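Local coordinates for protein ABC transporter (Thermotoga maritima, PDB 1JI0) that binds ATP and probably hydrolyses it as the nucleotide-binding subunit of a transporter for branched-chain amino acids, at residues M163-L168 against V195-L200; T36-N41 against G209-T214; L27-G32 against T191-E196; I63-Q68 against M81-V86. One frame throughout, in Å; residues are numbered along the deposited sequence.

Contact 1 of 4, residues M163-L168 against V195-L200; sequences MDEPSL and VEQNAL. With ATP (adenosine-5'-triphosphate), chain B.
Parallel pairing of Asp164 with Val195 runs out here into a polar junction beside the ATP, at the carboxyl ends of two neighbouring strands of the central sheet. Val195 N bonds to Met163 O (selenomethionine in the crystal) at 3.0 Å, and Glu165 N reaches Val195 O at 2.8 Å, tilted 28° from the carbonyl plane. Beyond this pairing the Glu196 carboxylate holds both loops. Its OE2 accepts from Ser167 N at 2.9 Å, nearly along the C-O axis, and from Ser167 OG at 2.7 Å, above the carboxylate plane. Its OE1 takes Gln197 N and Asn198 N on the anti side, from opposite faces. A bridging water donates to Glu165 OE1 and Glu196 OE1, mediating between two acidic groups. An alanine in place of Glu196 would probably leave the amide and hydroxyl of Ser167 without this acceptor and hold the turn less firmly. Glu165, bent at chi2 (-138°), brings OE2 to 3.2 Å from ATP O1G, while Asp164 bonds Thr46 of the ATP site. Asp-Glu here fits the end of a Walker B motif. Strand 160-164, helix 172-187 and strand 192-196 form a beta-alpha-beta crossover, whose helix packs on Pro166 and Ser167. Helix 45-52 lies against Asp164 and Val195, and strands 83-86 and 34-38 flank the pair.

Contact 2 of 4, residues T36-N41 against G209-T214; sequences TLIGAN and GYVLET
Leu37 lays its CD1 methyl across the neighbouring strand, 3.8 Å from Tyr210 CB and equally close to Leu212 CB, so that one branch spans two residues of the same face. With CG anti to the backbone N (chi1 178°), the leucine can lean across in this way. On the other face Ile38 carries CG1 between its backbone N and carbonyl carbon (chi1 63°), a crowded rotamer that sets CG1 only 3.5 Å from Tyr210 O and CD1 4.0 Å from Val211 CG2. Thr36 lies on that same face, its CG2 over Gly209 CA, while its hydroxyl bonds Leu194 O on the strand beyond. Three parallel backbone bonds fix the register: Tyr210 N to Thr36 O, Ile38 N to Tyr210 O, and Leu212 N to Ile38 O at 2.8 Å. Gly39 brings its CA to 3.4 Å from Leu212 O, where a beta carbon would collide with that oxygen. At Ala40 a water bridges the segments, accepting from Ala40 N and donating to Leu212 O at 2.8 Å. The Tyr210 hydroxyl bonds Lys28 N on strand 25-30. Such a parallel strand giving way to a glycine-led loop is the start of a P-loop (Walker A): Gly39 begins the loop whose residues 42-47 bind ATP.

Contact 3 of 4, residues L27-G32 against T191-E196; sequences LKVPRG and TILLVE
Thr191 meets the turn at Gly32 with both branches of its side chain. Its OG1 accepts from Gly32 N at 2.9 Å, a nearly straight bond (164°), and also lies near Arg31 CA. The methyl CG2 is swung anti to the backbone N (chi1 -56°, measured to OG1), which carries it to 3.4 Å from Pro30 O and 3.5 Å from Val29 CG1. One residue thus serves a polar and an apolar neighbour from its two branches. A valine at Thr191 would keep the bulk but would probably leave the Gly32 amide without its acceptor and the turn freer to shift. At Ile192 the backbone takes over: its carbonyl O lies 3.8 Å from Val29 CG1, while its side chain points away, and a backbone bond with Gln33 continues the link just past the turn. Here the two sheets of the ABC ATPase fold come together: Val29 belongs to strand 25-30 of the antiparallel sheet, and Ile192 to a strand of the mixed core sheet, whose strand ends carry the nucleotide site. Leu193 then turns its side chain back toward Val29, crossing it at about a right angle, and both of its methyls, CD1 and CD2, stand 4.0 Å from Val29 CG2. Val35 of the adjoining strand lies against both residues, and Ile52 of helix 45-52 covers Leu193.

Contact 4 of 4, residues I63-Q68 against M81-V86; sequences IIFNGQ and MGIALV
Phe65 and Ile83 form the apolar heart of this contact, a CH-pi arrangement. Ile83 CG1 sits over one face of the phenylalanine ring, 4.0 Å from its centroid and 21° off the normal, displaced toward the rim; its CD1 follows at 3.8 Å from Phe65 CD1. On the opposite face lies Asn66 ND2, so the ring is held between an aliphatic branch and an amide from its own turn. A chi1 of 177° sets CG opposite the backbone N and carries the ring to residues 81-83. A polar approach comes at the ring edge, where Met81 O lies near the ring plane, 3.5 Å from Phe65 CE2. Met81, a selenomethionine in the crystal, adds its CB at 4.1 Å from the same carbon, and its bent chain carries the methyl CE toward the extended Gln68, which it crosses at about a right angle, 3.6 Å from Gln68 CD. No hydrogen bond joins the segments. Phe65 N pairs with Gln68 O at 2.8 Å, and Gln68 N with Phe65 O, closing a type I' turn over Asn66 and Gly67. Gly82 ends helix 75-80 in a Schellman motif and leads into strand 83-86. The result is a tight beta hairpin of the antiparallel sheet packed through Phe65, the last residue of strand 60-65, against the start of an edge strand of the core sheet.

In the fold
From the N terminus, strand 25-30 opens contact 3 and strand 34-38 opens contact 2; both wait for partners more than 150 residues later. Contact 4 opens and closes within a short span, 63-68 to 81-86, inside both of those long loops. Contact 1 opens next at 163-168, so it follows contact 4 in series. Residues 191-196 close contact 3, and 195-200 close contact 1, the two sharing Val195 and Glu196 on one strand. Residues 209-214 finally close contact 2, which encloses contact 1 and crosses contact 3. Contacts 1 and 2 build the core sheet beside ATP; contacts 3 and 4 fasten the antiparallel sheet to it.

Contact 1 of 4, residues M163-L168 against V195-L200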
# COMPACT_ATOMS: atom_id res chain seq x y z
N MSE A 163 -0.60 -0.29 -0.34
CA MSE A 163 -0.40 -1.66 -0.80
C MSE A 163 -1.01 -2.64 0.19
O MSE A 163 -0.74 -2.57 1.39
CB MSE A 163 1.09 -1.94 -0.97
CG MSE A 163 1.83 -0.94 -1.84
SE MSE A 163 3.75 -1.34 -1.99
CE MSE A 163 4.47 0.31 -1.34
N ASP A 164 -1.85 -3.54 -0.31
CA ASP A 164 -2.51 -4.52 0.54
C ASP A 164 -1.84 -5.88 0.37
O ASP A 164 -1.97 -6.52 -0.69
CB ASP A 164 -4.00 -4.61 0.20
CG ASP A 164 -4.81 -5.35 1.26
OD1 ASP A 164 -4.22 -5.87 2.24
OD2 ASP A 164 -6.04 -5.43 1.13
N GLU A 165 -1.13 -6.30 1.41
CA GLU A 165 -0.42 -7.57 1.45
C GLU A 165 0.36 -7.87 0.17
O GLU A 165 0.11 -8.86 -0.50
CB GLU A 165 -1.39 -8.71 1.74
CG GLU A 165 -2.29 -8.39 2.91
CD GLU A 165 -2.49 -9.56 3.81
OE1 GLU A 165 -1.49 -10.24 4.11
OE2 GLU A 165 -3.64 -9.81 4.23
N PRO A 166 1.34 -7.01 -0.15
CA PRO A 166 2.20 -7.13 -1.33
C PRO A 166 2.99 -8.44 -1.40
O PRO A 166 3.36 -8.89 -2.49
CB PRO A 166 3.15 -5.94 -1.20
CG PRO A 166 2.42 -4.99 -0.30
CD PRO A 166 1.76 -5.88 0.69
N SER A 167 3.23 -9.06 -0.25
CA SER A 167 4.01 -10.30 -0.22
C SER A 167 3.20 -11.57 -0.01
O SER A 167 3.78 -12.66 0.10
CB SER A 167 5.08 -10.22 0.87
OG SER A 167 4.47 -10.30 2.14
N LEU A 168 1.88 -11.45 0.05
CA LEU A 168 1.02 -12.60 0.28
C LEU A 168 1.27 -13.74 -0.70
O LEU A 168 1.27 -13.54 -1.91
CB LEU A 168 -0.46 -12.19 0.20
CG LEU A 168 -1.49 -13.29 0.50
CD1 LEU A 168 -1.24 -13.87 1.89
CD2 LEU A 168 -2.89 -12.70 0.42
N VAL A 195 -0.10 -2.44 4.27
CA VAL A 195 -0.89 -3.34 5.09
C VAL A 195 -0.30 -4.73 4.87
O VAL A 195 -0.14 -5.17 3.73
CB VAL A 195 -2.37 -3.33 4.67
CG1 VAL A 195 -3.09 -4.51 5.30
CG2 VAL A 195 -3.04 -2.03 5.09
N GLU A 196 0.03 -5.43 5.95
CA GLU A 196 0.63 -6.75 5.83
C GLU A 196 0.27 -7.72 6.94
O GLU A 196 -0.05 -7.34 8.06
CB GLU A 196 2.16 -6.62 5.77
CG GLU A 196 2.75 -6.61 4.37
CD GLU A 196 2.62 -7.96 3.68
OE1 GLU A 196 2.17 -8.92 4.33
OE2 GLU A 196 2.98 -8.06 2.49
N GLN A 197 0.33 -8.99 6.59
CA GLN A 197 0.07 -10.06 7.53
C GLN A 197 1.47 -10.48 7.98
O GLN A 197 1.66 -10.95 9.10
CB GLN A 197 -0.65 -11.21 6.83
CG GLN A 197 -0.82 -12.46 7.67
CD GLN A 197 -1.99 -13.31 7.22
OE1 GLN A 197 -2.20 -13.51 6.02
NE2 GLN A 197 -2.77 -13.81 8.18
N ASN A 198 2.44 -10.30 7.09
CA ASN A 198 3.83 -10.63 7.37
C ASN A 198 4.37 -9.45 8.17
O ASN A 198 5.01 -8.55 7.62
CB ASN A 198 4.62 -10.80 6.07
CG ASN A 198 6.02 -11.37 6.29
OD1 ASN A 198 6.59 -11.99 5.39
ND2 ASN A 198 6.57 -11.16 7.48
N ALA A 199 4.10 -9.45 9.47
CA ALA A 199 4.51 -8.38 10.36
C ALA A 199 6.01 -8.15 10.42
O ALA A 199 6.47 -7.01 10.43
CB ALA A 199 3.95 -8.63 11.77
N LEU A 200 6.78 -9.23 10.46
CA LEU A 200 8.23 -9.10 10.51
C LEU A 200 8.75 -8.32 9.30
O LEU A 200 9.43 -7.31 9.44
CB LEU A 200 8.88 -10.49 10.54
CG LEU A 200 10.40 -10.51 10.65
CD1 LEU A 200 10.84 -9.72 11.88
CD2 LEU A 200 10.89 -11.95 10.74
PG ATP B . -7.25 -9.00 3.96
O1G ATP B . -6.73 -10.34 3.63
O2G ATP B . -6.23 -7.94 4.02
O3G ATP B . -8.52 -8.67 3.22
PB ATP B . -8.12 -7.98 6.58
O1B ATP B . -7.68 -8.39 7.95
O2B ATP B . -7.68 -6.69 6.07
O3B ATP B . -7.65 -9.13 5.52
PA ATP B . -10.94 -7.29 6.16
O1A ATP B . -10.97 -7.09 4.70
O2A ATP B . -11.12 -6.10 7.03
O3A ATP B . -9.65 -8.16 6.55
O5' ATP B . -12.03 -8.36 6.51
C5' ATP B . -12.22 -8.81 7.85
C4' ATP B . -13.47 -8.26 8.45
O4' ATP B . -14.58 -8.84 7.71
C3' ATP B . -13.67 -8.71 9.87
O3' ATP B . -14.02 -7.58 10.69
C2' ATP B . -14.76 -9.74 9.78
O2' ATP B . -15.57 -9.84 10.94
C1' ATP B . -15.62 -9.17 8.64
N9 ATP B . -16.60 -10.11 7.98
C8 ATP B . -16.93 -10.20 6.64
N7 ATP B . -17.82 -11.10 6.34
C5 ATP B . -18.11 -11.67 7.58
C6 ATP B . -19.01 -12.71 7.97
N6 ATP B . -19.76 -13.33 7.08
N1 ATP B . -19.08 -13.06 9.28
C2 ATP B . -18.31 -12.42 10.18
N3 ATP B . -17.43 -11.42 9.94
C4 ATP B . -17.38 -11.08 8.59
O HOH W 1 0.92 -10.98 3.23

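Contact 2 of 4, residues T36-N41 against G209-T214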
# COMPACT_ATOMS: atom_id res chain seq x y z
N THR A 36 3.13 1.15 8.37
CA THR A 36 2.49 -0.13 8.16
C THR A 36 1.39 -0.42 9.16
O THR A 36 1.45 -0.04 10.34
CB THR A 36 3.53 -1.28 8.17
OG1 THR A 36 2.88 -2.51 7.80
CG2 THR A 36 4.16 -1.44 9.56
N LEU A 37 0.36 -1.07 8.67
CA LEU A 37 -0.78 -1.47 9.48
C LEU A 37 -0.69 -2.99 9.44
O LEU A 37 -0.75 -3.59 8.37
CB LEU A 37 -2.06 -0.96 8.83
CG LEU A 37 -3.42 -1.26 9.45
CD1 LEU A 37 -3.49 -0.74 10.88
CD2 LEU A 37 -4.49 -0.60 8.57
N ILE A 38 -0.49 -3.60 10.60
CA ILE A 38 -0.38 -5.04 10.69
C ILE A 38 -1.44 -5.62 11.62
O ILE A 38 -2.04 -4.89 12.41
CB ILE A 38 1.02 -5.47 11.20
CG1 ILE A 38 1.25 -4.95 12.62
CG2 ILE A 38 2.10 -4.91 10.27
CD1 ILE A 38 2.58 -5.38 13.22
N GLY A 39 -1.67 -6.92 11.50
CA GLY A 39 -2.65 -7.58 12.33
C GLY A 39 -3.04 -8.90 11.70
O GLY A 39 -2.77 -9.13 10.52
N ALA A 40 -3.68 -9.76 12.49
CA ALA A 40 -4.11 -11.07 12.00
C ALA A 40 -5.21 -10.94 10.95
O ALA A 40 -5.84 -9.89 10.80
CB ALA A 40 -4.60 -11.92 13.16
N ASN A 41 -5.44 -12.02 10.22
CA ASN A 41 -6.46 -12.03 9.18
C ASN A 41 -7.83 -11.72 9.78
O ASN A 41 -8.25 -12.33 10.76
CB ASN A 41 -6.48 -13.39 8.49
CG ASN A 41 -7.03 -13.31 7.09
OD1 ASN A 41 -8.23 -13.09 6.89
ND2 ASN A 41 -6.16 -13.48 6.11
N GLY A 209 4.53 1.87 12.78
CA GLY A 209 3.56 0.80 12.62
C GLY A 209 2.35 0.92 13.54
O GLY A 209 2.41 1.57 14.58
N TYR A 210 1.26 0.27 13.13
CA TYR A 210 0.02 0.25 13.90
C TYR A 210 -0.45 -1.20 13.96
O TYR A 210 -0.48 -1.89 12.94
CB TYR A 210 -1.06 1.09 13.21
CG TYR A 210 -0.82 2.58 13.20
CD1 TYR A 210 -0.09 3.18 12.18
CD2 TYR A 210 -1.33 3.39 14.21
CE1 TYR A 210 0.12 4.56 12.16
CE2 TYR A 210 -1.13 4.76 14.20
CZ TYR A 210 -0.41 5.34 13.17
OH TYR A 210 -0.20 6.70 13.18
N VAL A 211 -0.80 -1.67 15.15
CA VAL A 211 -1.25 -3.05 15.31
C VAL A 211 -2.77 -3.05 15.44
O VAL A 211 -3.31 -2.57 16.44
CB VAL A 211 -0.63 -3.72 16.55
CG1 VAL A 211 -1.09 -5.16 16.65
CG2 VAL A 211 0.89 -3.68 16.45
N LEU A 212 -3.44 -3.57 14.42
CA LEU A 212 -4.90 -3.64 14.38
C LEU A 212 -5.40 -5.02 14.84
O LEU A 212 -4.98 -6.05 14.31
CB LEU A 212 -5.37 -3.36 12.94
CG LEU A 212 -6.87 -3.23 12.59
CD1 LEU A 212 -7.46 -1.96 13.19
CD2 LEU A 212 -7.01 -3.17 11.06
N GLU A 213 -6.28 -5.03 15.83
CA GLU A 213 -6.86 -6.26 16.36
C GLU A 213 -8.36 -6.05 16.49
O GLU A 213 -8.81 -5.20 17.26
CB GLU A 213 -6.29 -6.61 17.73
CG GLU A 213 -4.80 -6.90 17.73
CD GLU A 213 -4.34 -7.63 18.99
OE1 GLU A 213 -4.83 -7.28 20.09
OE2 GLU A 213 -3.50 -8.55 18.88
N THR A 214 -9.13 -6.83 15.74
CA THR A 214 -10.59 -6.75 15.74
C THR A 214 -11.08 -5.30 15.63
O THR A 214 -11.80 -4.81 16.50
CB THR A 214 -11.19 -7.41 17.00
OG1 THR A 214 -10.73 -8.77 17.11
CG2 THR A 214 -12.72 -7.43 16.92
O HOH W 2 -4.74 -8.77 14.64

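Contact 3 of 4, residues L27-G32 against T191-E196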
# COMPACT_ATOMS: atom_id res chain seq x y z
N LEU A 27 -4.93 7.18 12.62
CA LEU A 27 -3.66 6.87 11.96
C LEU A 27 -3.13 8.10 11.27
O LEU A 27 -3.90 8.95 10.84
CB LEU A 27 -3.83 5.83 10.85
CG LEU A 27 -4.57 4.51 10.96
CD1 LEU A 27 -4.82 4.01 9.53
CD2 LEU A 27 -3.76 3.51 11.76
N LYS A 28 -1.81 8.19 11.15
CA LYS A 28 -1.17 9.29 10.44
C LYS A 28 -0.06 8.70 9.59
O LYS A 28 0.65 7.80 10.04
CB LYS A 28 -0.59 10.31 11.42
CG LYS A 28 -1.64 11.10 12.16
CD LYS A 28 -1.01 12.25 12.94
CE LYS A 28 -2.04 12.95 13.80
NZ LYS A 28 -1.40 14.01 14.64
N VAL A 29 0.06 9.17 8.36
CA VAL A 29 1.11 8.69 7.46
C VAL A 29 1.91 9.94 7.07
O VAL A 29 1.48 10.70 6.20
CB VAL A 29 0.52 8.02 6.20
CG1 VAL A 29 1.63 7.40 5.37
CG2 VAL A 29 -0.51 6.95 6.61
N PRO A 30 3.06 10.17 7.73
CA PRO A 30 3.91 11.34 7.44
C PRO A 30 4.56 11.28 6.06
O PRO A 30 4.89 10.21 5.56
CB PRO A 30 4.95 11.30 8.57
CG PRO A 30 4.25 10.52 9.68
CD PRO A 30 3.57 9.43 8.89
N ARG A 31 4.75 12.46 5.48
CA ARG A 31 5.36 12.59 4.16
C ARG A 31 6.73 11.92 4.13
O ARG A 31 7.53 12.10 5.05
CB ARG A 31 5.50 14.08 3.80
CG ARG A 31 6.24 14.36 2.47
CD ARG A 31 6.04 15.81 2.04
NE ARG A 31 4.61 16.10 1.91
CZ ARG A 31 3.84 15.71 0.89
NH1 ARG A 31 4.37 15.03 -0.12
NH2 ARG A 31 2.54 15.96 0.89
N GLY A 32 6.98 11.15 3.08
CA GLY A 32 8.26 10.48 2.91
C GLY A 32 8.51 9.25 3.76
O GLY A 32 9.60 8.68 3.72
N THR A 191 5.62 8.33 -0.33
CA THR A 191 5.00 8.03 0.95
C THR A 191 4.20 6.76 0.76
O THR A 191 3.44 6.64 -0.21
CB THR A 191 4.06 9.17 1.38
OG1 THR A 191 4.79 10.40 1.41
CG2 THR A 191 3.47 8.89 2.75
N ILE A 192 4.36 5.81 1.67
CA ILE A 192 3.69 4.52 1.57
C ILE A 192 2.90 4.09 2.80
O ILE A 192 3.34 4.30 3.93
CB ILE A 192 4.73 3.40 1.28
CG1 ILE A 192 5.42 3.66 -0.05
CG2 ILE A 192 4.06 2.02 1.31
CD1 ILE A 192 6.60 2.73 -0.33
N LEU A 193 1.73 3.49 2.57
CA LEU A 193 0.90 2.94 3.63
C LEU A 193 0.84 1.46 3.26
O LEU A 193 0.22 1.08 2.26
CB LEU A 193 -0.51 3.55 3.68
CG LEU A 193 -1.37 3.00 4.84
CD1 LEU A 193 -0.56 2.96 6.11
CD2 LEU A 193 -2.58 3.87 5.09
N LEU A 194 1.51 0.64 4.05
CA LEU A 194 1.62 -0.79 3.81
C LEU A 194 0.83 -1.64 4.79
O LEU A 194 1.05 -1.56 6.00
CB LEU A 194 3.10 -1.17 3.87
CG LEU A 194 3.55 -2.63 3.77
CD1 LEU A 194 3.34 -3.14 2.34
CD2 LEU A 194 5.03 -2.73 4.15
N VAL A 195 -0.10 -2.44 4.27
CA VAL A 195 -0.89 -3.34 5.09
C VAL A 195 -0.30 -4.73 4.87
O VAL A 195 -0.14 -5.17 3.73
CB VAL A 195 -2.37 -3.33 4.67
CG1 VAL A 195 -3.09 -4.51 5.30
CG2 VAL A 195 -3.04 -2.03 5.09
N GLU A 196 0.03 -5.43 5.95
CA GLU A 196 0.63 -6.75 5.83
C GLU A 196 0.27 -7.72 6.94
O GLU A 196 -0.05 -7.34 8.06
CB GLU A 196 2.16 -6.62 5.77
CG GLU A 196 2.75 -6.61 4.37
CD GLU A 196 2.62 -7.96 3.68
OE1 GLU A 196 2.17 -8.92 4.33
OE2 GLU A 196 2.98 -8.06 2.49

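Contact 4 of 4, residues I63-Q68 against M81-V86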
# COMPACT_ATOMS: atom_id res chain seq x y z
N ILE A 63 -11.27 11.14 7.02
CA ILE A 63 -10.05 10.77 6.34
C ILE A 63 -9.59 12.06 5.69
O ILE A 63 -10.32 12.66 4.90
CB ILE A 63 -10.32 9.69 5.27
CG1 ILE A 63 -10.97 8.48 5.94
CG2 ILE A 63 -9.02 9.28 4.60
CD1 ILE A 63 -11.24 7.30 5.01
N ILE A 64 -8.40 12.51 6.06
CA ILE A 64 -7.85 13.75 5.56
C ILE A 64 -6.60 13.50 4.72
O ILE A 64 -5.63 12.92 5.19
CB ILE A 64 -7.50 14.68 6.75
CG1 ILE A 64 -8.71 14.80 7.67
CG2 ILE A 64 -7.09 16.06 6.24
CD1 ILE A 64 -8.41 15.45 9.01
N PHE A 65 -6.65 13.92 3.45
CA PHE A 65 -5.55 13.77 2.52
C PHE A 65 -4.94 15.15 2.31
O PHE A 65 -5.63 16.07 1.86
CB PHE A 65 -6.05 13.21 1.19
CG PHE A 65 -4.99 13.08 0.14
CD1 PHE A 65 -3.89 12.26 0.35
CD2 PHE A 65 -5.10 13.76 -1.07
CE1 PHE A 65 -2.91 12.11 -0.63
CE2 PHE A 65 -4.12 13.62 -2.06
CZ PHE A 65 -3.03 12.79 -1.84
N ASN A 66 -3.65 15.28 2.63
CA ASN A 66 -2.95 16.56 2.55
C ASN A 66 -3.77 17.71 3.09
O ASN A 66 -3.87 18.77 2.46
CB ASN A 66 -2.51 16.86 1.12
CG ASN A 66 -1.22 16.19 0.76
OD1 ASN A 66 -0.23 16.28 1.50
ND2 ASN A 66 -1.19 15.51 -0.38
N GLY A 67 -4.36 17.49 4.26
CA GLY A 67 -5.15 18.53 4.90
C GLY A 67 -6.60 18.64 4.45
O GLY A 67 -7.38 19.34 5.09
N GLN A 68 -6.96 17.95 3.38
CA GLN A 68 -8.33 18.00 2.88
C GLN A 68 -9.18 16.79 3.27
O GLN A 68 -8.77 15.64 3.10
CB GLN A 68 -8.33 18.14 1.36
CG GLN A 68 -9.73 18.22 0.76
CD GLN A 68 -9.71 18.43 -0.75
OE1 GLN A 68 -10.76 18.57 -1.37
NE2 GLN A 68 -8.52 18.46 -1.33
N MSE A 81 -6.90 12.28 -7.22
CA MSE A 81 -6.22 13.18 -6.30
C MSE A 81 -4.78 12.75 -6.02
O MSE A 81 -3.98 13.55 -5.53
CB MSE A 81 -6.99 13.28 -4.99
CG MSE A 81 -8.31 14.00 -5.16
SE MSE A 81 -9.23 14.19 -3.51
CE MSE A 81 -8.51 15.92 -2.99
N GLY A 82 -4.46 11.50 -6.31
CA GLY A 82 -3.10 11.06 -6.09
C GLY A 82 -2.92 9.86 -5.18
O GLY A 82 -1.78 9.50 -4.87
N ILE A 83 -4.02 9.26 -4.75
CA ILE A 83 -3.93 8.08 -3.90
C ILE A 83 -4.02 6.81 -4.74
O ILE A 83 -5.08 6.50 -5.28
CB ILE A 83 -5.05 8.05 -2.83
CG1 ILE A 83 -4.85 9.18 -1.83
CG2 ILE A 83 -5.05 6.70 -2.10
CD1 ILE A 83 -5.83 9.16 -0.68
N ALA A 84 -2.91 6.10 -4.85
CA ALA A 84 -2.84 4.86 -5.62
C ALA A 84 -2.96 3.65 -4.70
O ALA A 84 -2.35 3.61 -3.62
CB ALA A 84 -1.53 4.79 -6.39
N LEU A 85 -3.74 2.66 -5.11
CA LEU A 85 -3.92 1.45 -4.32
C LEU A 85 -3.59 0.19 -5.12
O LEU A 85 -4.11 -0.01 -6.21
CB LEU A 85 -5.36 1.35 -3.81
CG LEU A 85 -5.82 0.01 -3.24
CD1 LEU A 85 -4.96 -0.39 -2.05
CD2 LEU A 85 -7.28 0.10 -2.83
N VAL A 86 -2.70 -0.64 -4.57
CA VAL A 86 -2.34 -1.91 -5.19
C VAL A 86 -3.00 -2.91 -4.25
O VAL A 86 -2.43 -3.31 -3.24
CB VAL A 86 -0.81 -2.15 -5.20
CG1 VAL A 86 -0.50 -3.45 -5.93
CG2 VAL A 86 -0.10 -1.00 -5.89